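Local structure of polyhedrin (5A8T) at residues A[53-58]-A[212-217]. The protein forms the crystalline lattice of the cypovirus occlusion body, the polyhedron, which probably shelters embedded virus particles outside the insect host. Residues are numbered along the deposited sequence; the frame is centred on the assembly and turned at random.
Sequences AFDYVF and NVIEFN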
loop_
_atom_site.group_PDB
_atom_site.type_symbol
_atom_site.label_atom_id
_atom_site.label_comp_id
_atom_site.label_asym_id
_atom_site.label_seq_id
_atom_site.Cartn_x
_atom_site.Cartn_y
_atom_site.Cartn_z
ATOM N N ALA A 53 7.851 17.681 -4.403
ATOM C CA ALA A 53 7.714 16.669 -5.439
ATOM C C ALA A 53 7.416 15.323 -4.807
ATOM O O ALA A 53 8.052 14.941 -3.827
ATOM C CB ALA A 53 8.976 16.592 -6.291
ATOM N N PHE A 54 6.414 14.631 -5.344
ATOM C CA PHE A 54 6.149 13.245 -4.980
ATOM C C PHE A 54 6.678 12.385 -6.113
ATOM O O PHE A 54 6.096 12.317 -7.183
ATOM C CB PHE A 54 4.662 13.006 -4.731
ATOM C CG PHE A 54 4.095 13.867 -3.644
ATOM C CD1 PHE A 54 3.608 15.136 -3.926
ATOM C CD2 PHE A 54 4.068 13.421 -2.334
ATOM C CE1 PHE A 54 3.100 15.942 -2.917
ATOM C CE2 PHE A 54 3.566 14.219 -1.324
ATOM C CZ PHE A 54 3.080 15.478 -1.615
ATOM N N ASP A 55 7.825 11.766 -5.869
ATOM C CA ASP A 55 8.606 11.115 -6.910
ATOM C C ASP A 55 8.500 9.597 -6.772
ATOM O O ASP A 55 8.957 9.019 -5.778
ATOM C CB ASP A 55 10.063 11.560 -6.779
ATOM C CG ASP A 55 10.918 11.127 -7.947
ATOM O OD1 ASP A 55 10.462 10.310 -8.770
ATOM O OD2 ASP A 55 12.068 11.604 -8.031
ATOM N N TYR A 56 7.880 8.952 -7.753
ATOM C CA TYR A 56 7.683 7.506 -7.687
ATOM C C TYR A 56 8.459 6.792 -8.778
ATOM O O TYR A 56 8.351 7.151 -9.944
ATOM C CB TYR A 56 6.206 7.149 -7.852
ATOM C CG TYR A 56 5.287 7.869 -6.917
ATOM C CD1 TYR A 56 4.802 9.131 -7.237
ATOM C CD2 TYR A 56 4.900 7.298 -5.707
ATOM C CE1 TYR A 56 3.946 9.807 -6.392
ATOM C CE2 TYR A 56 4.045 7.977 -4.844
ATOM C CZ TYR A 56 3.574 9.233 -5.198
ATOM O OH TYR A 56 2.724 9.930 -4.372
ATOM N N VAL A 57 9.239 5.785 -8.403
ATOM C CA VAL A 57 9.822 4.870 -9.385
ATOM C C VAL A 57 9.200 3.478 -9.194
ATOM O O VAL A 57 8.992 3.046 -8.068
ATOM C CB VAL A 57 11.378 4.862 -9.341
ATOM C CG1 VAL A 57 11.906 6.240 -9.636
ATOM C CG2 VAL A 57 11.895 4.411 -7.984
ATOM N N PHE A 58 8.846 2.813 -10.293
ATOM C CA PHE A 58 8.110 1.542 -10.251
ATOM C C PHE A 58 8.283 0.833 -11.582
ATOM O O PHE A 58 8.444 1.487 -12.606
ATOM C CB PHE A 58 6.611 1.803 -10.038
ATOM C CG PHE A 58 5.994 2.685 -11.103
ATOM C CD1 PHE A 58 6.194 4.063 -11.084
ATOM C CD2 PHE A 58 5.236 2.139 -12.124
ATOM C CE1 PHE A 58 5.640 4.876 -12.057
ATOM C CE2 PHE A 58 4.676 2.945 -13.102
ATOM C CZ PHE A 58 4.878 4.317 -13.069
ATOM N N ASN A 212 9.483 8.885 -3.015
ATOM C CA ASN A 212 10.220 9.860 -2.233
ATOM C C ASN A 212 9.550 11.208 -2.295
ATOM O O ASN A 212 9.039 11.605 -3.345
ATOM C CB ASN A 212 11.676 9.957 -2.683
ATOM C CG ASN A 212 12.560 8.969 -1.956
ATOM O OD1 ASN A 212 12.740 9.067 -0.737
ATOM N ND2 ASN A 212 13.100 7.997 -2.689
ATOM N N VAL A 213 9.515 11.898 -1.161
ATOM C CA VAL A 213 9.034 13.272 -1.134
ATOM C C VAL A 213 10.239 14.195 -1.014
ATOM O O VAL A 213 11.129 13.975 -0.184
ATOM C CB VAL A 213 8.041 13.527 0.007
ATOM C CG1 VAL A 213 7.564 14.984 -0.014
ATOM C CG2 VAL A 213 6.862 12.593 -0.114
ATOM N N ILE A 214 10.274 15.210 -1.872
ATOM C CA ILE A 214 11.411 16.121 -1.944
ATOM C C ILE A 214 10.930 17.568 -1.921
ATOM O O ILE A 214 10.034 17.949 -2.676
ATOM C CB ILE A 214 12.232 15.873 -3.223
ATOM C CG1 ILE A 214 12.617 14.395 -3.320
ATOM C CG2 ILE A 214 13.477 16.755 -3.246
ATOM C CD1 ILE A 214 12.669 13.872 -4.731
ATOM N N GLU A 215 11.518 18.366 -1.037
ATOM C CA GLU A 215 11.183 19.778 -0.939
ATOM C C GLU A 215 12.213 20.617 -1.683
ATOM O O GLU A 215 13.406 20.325 -1.654
ATOM C CB GLU A 215 11.100 20.220 0.528
ATOM C CG GLU A 215 9.933 19.610 1.303
ATOM C CD GLU A 215 9.985 19.918 2.797
ATOM O OE1 GLU A 215 10.933 20.605 3.238
ATOM O OE2 GLU A 215 9.078 19.472 3.531
ATOM N N PHE A 216 11.735 21.656 -2.354
ATOM C CA PHE A 216 12.588 22.567 -3.092
ATOM C C PHE A 216 12.248 23.976 -2.648
ATOM O O PHE A 216 11.075 24.312 -2.475
ATOM C CB PHE A 216 12.342 22.442 -4.595
ATOM C CG PHE A 216 12.623 21.072 -5.153
ATOM C CD1 PHE A 216 13.918 20.690 -5.463
ATOM C CD2 PHE A 216 11.592 20.173 -5.372
ATOM C CE1 PHE A 216 14.180 19.429 -5.982
ATOM C CE2 PHE A 216 11.844 18.909 -5.897
ATOM C CZ PHE A 216 13.134 18.541 -6.204
ATOM N N ASN A 217 13.273 24.798 -2.453
ATOM C CA ASN A 217 13.065 26.172 -2.023
ATOM C C ASN A 217 12.561 27.049 -3.158
ATOM O O ASN A 217 11.800 27.978 -2.930
ATOM C CB ASN A 217 14.356 26.755 -1.445
ATOM C CG ASN A 217 14.883 25.951 -0.276
ATOM O OD1 ASN A 217 14.111 25.388 0.501
ATOM N ND2 ASN A 217 16.206 25.880 -0.150
#
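Phe54 and Val213 both turn a group back beside their own backbone N: the Phe54 ring through a chi1 of -59°, and Val213 CG2 through its position anti to the carbonyl carbon. Paired across the strands on one face of the sheet, the two side chains run next to each other in the same direction, and these rotamers bring Val213 CG2 to 3.7 Å from Phe54 CD2, oblique to the ring. They form a non-hydrogen-bonded antiparallel pair, where a beta-branched valine fits an extended backbone and gives the ring an apolar neighbour. Hydrogen-bonded pairs follow on both sides. Ala53 N reaches Ile214 O at 2.8 Å and Ile214 N returns to Ala53 O at 3.0 Å; Asp55 and Asn212 exchange a second such couple, with Asp55 N to Asn212 O almost straight at 171°. Val213 CA adds a CA-H...O contact to Ala53 O.

The other face of the sheet holds Ala53, Asp55, Asn212 and Ile214. Ala53 has a single methyl, small enough for the edge of the Phe216 ring to come in, Phe216 CE2 standing 3.7 Å from Ala53 CB with the methyl near the ring plane. Ile214 stretches CD1 slantwise to 4.0 Å from both CB and OD2 of Asp55. That buried carboxylate suits its place because OD2 is met by Arg39 in a salt bridge and by the hydroxyl of Tyr225, which would probably favour its charged form.

Strand 51-58 lies between strand 38-45 and strand 210-216, the latter outermost within the chain in this antiparallel sheet. On the Ala53 face, helix 219-229 packs against Ile214 and Phe216, while on the opposite face Phe54 meets Leu66 of strand 61-66; Arg69 of a second subunit hydrogen-bonds Val213 O, joining this edge strand to the assembly.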